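Side-chain contact in pyocin S5 (Pseudomonas aeruginosa PAO1, PDB 6THK), which kills related bacteria, probably by forming pores that depolarize the cytoplasmic membrane, as channel-forming colicins do: residues Q158-V161 with R162-E166. The protein carries 1 engineered substitution. Sequence-based numbering, arbitrary orientation.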
ATOM      1  N   GLN A 158      67.686  52.392 -30.107  1.00 67.97           N
ATOM      2  CA  GLN A 158      67.985  52.009 -28.727  1.00 68.02           C
ATOM      3  C   GLN A 158      66.708  51.827 -27.919  1.00 72.03           C
ATOM      4  O   GLN A 158      66.686  51.005 -26.999  1.00 72.10           O
ATOM      5  CB  GLN A 158      68.924  53.015 -28.052  1.00 69.35           C
ATOM      6  CG  GLN A 158      70.314  53.101 -28.701  1.00 83.58           C
ATOM      7  CD  GLN A 158      70.911  51.755 -29.073  1.00 97.63           C
ATOM      8  OE1 GLN A 158      71.078  50.860 -28.239  1.00 91.93           O
ATOM      9  NE2 GLN A 158      71.245  51.602 -30.340  1.00 88.44           N
ATOM     10  N   GLN A 159      65.640  52.589 -28.285  1.00 67.61           N
ATOM     11  CA  GLN A 159      64.321  52.524 -27.657  1.00 67.06           C
ATOM     12  C   GLN A 159      63.649  51.234 -28.022  1.00 69.15           C
ATOM     13  O   GLN A 159      63.067  50.590 -27.144  1.00 68.24           O
ATOM     14  CB  GLN A 159      63.430  53.724 -28.012  1.00 68.61           C
ATOM     15  CG  GLN A 159      62.243  53.925 -27.051  1.00 88.87           C
ATOM     16  CD  GLN A 159      62.575  53.903 -25.559  1.00107.04           C
ATOM     17  OE1 GLN A 159      63.693  54.208 -25.113  1.00100.89           O
ATOM     18  NE2 GLN A 159      61.582  53.542 -24.760  1.00 99.30           N
ATOM     19  N   LEU A 160      63.820  50.808 -29.272  1.00 64.37           N
ATOM     20  CA  LEU A 160      63.266  49.552 -29.751  1.00 63.33           C
ATOM     21  C   LEU A 160      63.968  48.378 -29.078  1.00 66.13           C
ATOM     22  O   LEU A 160      63.339  47.396 -28.716  1.00 67.05           O
ATOM     23  CB  LEU A 160      63.408  49.435 -31.259  1.00 63.08           C
ATOM     24  CG  LEU A 160      62.969  48.077 -31.793  1.00 67.05           C
ATOM     25  CD1 LEU A 160      61.465  48.047 -31.975  1.00 67.22           C
ATOM     26  CD2 LEU A 160      63.674  47.733 -33.089  1.00 68.59           C
ATOM     27  N   VAL A 161      65.282  48.479 -28.945  1.00 60.43           N
ATOM     28  CA  VAL A 161      66.090  47.458 -28.259  1.00 59.94           C
ATOM     29  C   VAL A 161      65.485  47.171 -26.875  1.00 63.95           C
ATOM     30  O   VAL A 161      65.184  46.021 -26.597  1.00 63.38           O
ATOM     31  CB  VAL A 161      67.620  47.798 -28.249  1.00 63.38           C
ATOM     32  CG1 VAL A 161      68.405  46.957 -27.241  1.00 62.99           C
ATOM     33  CG2 VAL A 161      68.214  47.622 -29.640  1.00 63.20           C
ATOM     34  N   ARG A 162      65.193  48.224 -26.081  1.00 61.86           N
ATOM     35  CA  ARG A 162      64.567  48.134 -24.752  1.00 62.26           C
ATOM     36  C   ARG A 162      63.229  47.376 -24.785  1.00 65.27           C
ATOM     37  O   ARG A 162      63.028  46.447 -23.998  1.00 64.74           O
ATOM     38  CB  ARG A 162      64.376  49.531 -24.143  1.00 63.88           C
ATOM     39  CG  ARG A 162      65.262  49.769 -22.932  1.00 78.78           C
ATOM     40  CD  ARG A 162      64.882  51.046 -22.225  1.00 90.29           C
ATOM     41  NE  ARG A 162      65.875  52.095 -22.443  1.00101.37           N
ATOM     42  CZ  ARG A 162      65.626  53.393 -22.316  1.00115.32           C
ATOM     43  NH1 ARG A 162      64.408  53.813 -21.992  1.00102.29           N
ATOM     44  NH2 ARG A 162      66.587  54.282 -22.521  1.00100.23           N
ATOM     45  N   ASP A 163      62.356  47.741 -25.752  1.00 60.87           N
ATOM     46  CA  ASP A 163      61.039  47.148 -25.983  1.00 60.50           C
ATOM     47  C   ASP A 163      61.125  45.681 -26.392  1.00 63.29           C
ATOM     48  O   ASP A 163      60.298  44.867 -25.950  1.00 62.87           O
ATOM     49  CB  ASP A 163      60.256  47.973 -27.022  1.00 62.97           C
ATOM     50  CG  ASP A 163      59.882  49.366 -26.522  1.00 75.14           C
ATOM     51  OD1 ASP A 163      59.973  49.603 -25.298  1.00 76.80           O
ATOM     52  OD2 ASP A 163      59.444  50.203 -27.349  1.00 77.44           O
ATOM     53  N   GLU A 164      62.152  45.346 -27.210  1.00 57.84           N
ATOM     54  CA  GLU A 164      62.415  44.002 -27.708  1.00 56.48           C
ATOM     55  C   GLU A 164      62.932  43.071 -26.621  1.00 60.84           C
ATOM     56  O   GLU A 164      62.629  41.881 -26.656  1.00 59.52           O
ATOM     57  CB  GLU A 164      63.332  44.035 -28.931  1.00 57.14           C
ATOM     58  CG  GLU A 164      62.580  44.310 -30.221  1.00 63.69           C
ATOM     59  CD  GLU A 164      61.333  43.480 -30.443  1.00 80.22           C
ATOM     60  OE1 GLU A 164      61.461  42.254 -30.652  1.00 70.61           O
ATOM     61  OE2 GLU A 164      60.222  44.046 -30.370  1.00 77.94           O
ATOM     62  N   LEU A 165      63.682  43.622 -25.642  1.00 58.20           N
ATOM     63  CA  LEU A 165      64.177  42.876 -24.491  1.00 58.45           C
ATOM     64  C   LEU A 165      63.032  42.623 -23.505  1.00 65.76           C
ATOM     65  O   LEU A 165      63.011  41.581 -22.849  1.00 65.40           O
ATOM     66  CB  LEU A 165      65.344  43.598 -23.816  1.00 58.01           C
ATOM     67  CG  LEU A 165      66.648  43.638 -24.615  1.00 62.54           C
ATOM     68  CD1 LEU A 165      67.594  44.672 -24.065  1.00 62.52           C
ATOM     69  CD2 LEU A 165      67.321  42.269 -24.675  1.00 64.88           C
ATOM     70  N   GLU A 166      62.052  43.555 -23.427  1.00 64.45           N
ATOM     71  CA  GLU A 166      60.867  43.374 -22.579  1.00 64.41           C
ATOM     72  C   GLU A 166      60.036  42.222 -23.165  1.00 64.30           C
ATOM     73  O   GLU A 166      59.577  41.359 -22.420  1.00 64.76           O
ATOM     74  CB  GLU A 166      60.034  44.663 -22.501  1.00 66.44           C
ATOM     75  CG  GLU A 166      59.153  44.741 -21.260  1.00 82.60           C
ATOM     76  CD  GLU A 166      57.964  45.687 -21.322  1.00111.47           C
ATOM     77  OE1 GLU A 166      56.958  45.410 -20.625  1.00115.35           O
ATOM     78  OE2 GLU A 166      58.033  46.703 -22.052  1.00103.06           O
TER
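Gln159 and Arg162 meet on the outer side of the helix, three residues apart. OE1 of Gln159 sits over one face of the Arg162 guanidinium, displaced toward its rim and 3.2 Å from NH1. Amide and guanidinium planes stand 88° apart, and the approach is too poorly angled for a hydrogen bond, so the oxygen faces the cation from above instead of taking one of its N-H groups. Gln159 reaches this place by a bend at chi2 (49°), which folds its amide back toward the arginine. Nearby, OD2 of Asp163 is hydrogen-bonded to Tyr155 OH.

One turn apart, Val161 and Leu165 run abreast, both leaning out from the same flank of the helix, with CG1 of Val161 4.0 Å from CD1 of Leu165; both also pack on helix 42-87. Leu160 and Glu164 run alongside each other in the same manner, CG to CG 4.1 Å, against tryptophans of helix 133-145, while OE1 of Glu164 forms a salt bridge with Arg167. The backbone bond from Glu164 N to Leu160 O measures 2.8 Å.

The pairings have alpha-helical i to i+3 and i to i+4 spacing. In these first turns of helix 157-212, Leu160, Val161, Glu164 and Leu165 pack on helices 42-87 and 133-145 while Arg162 faces outward, as in an amphipathic helix.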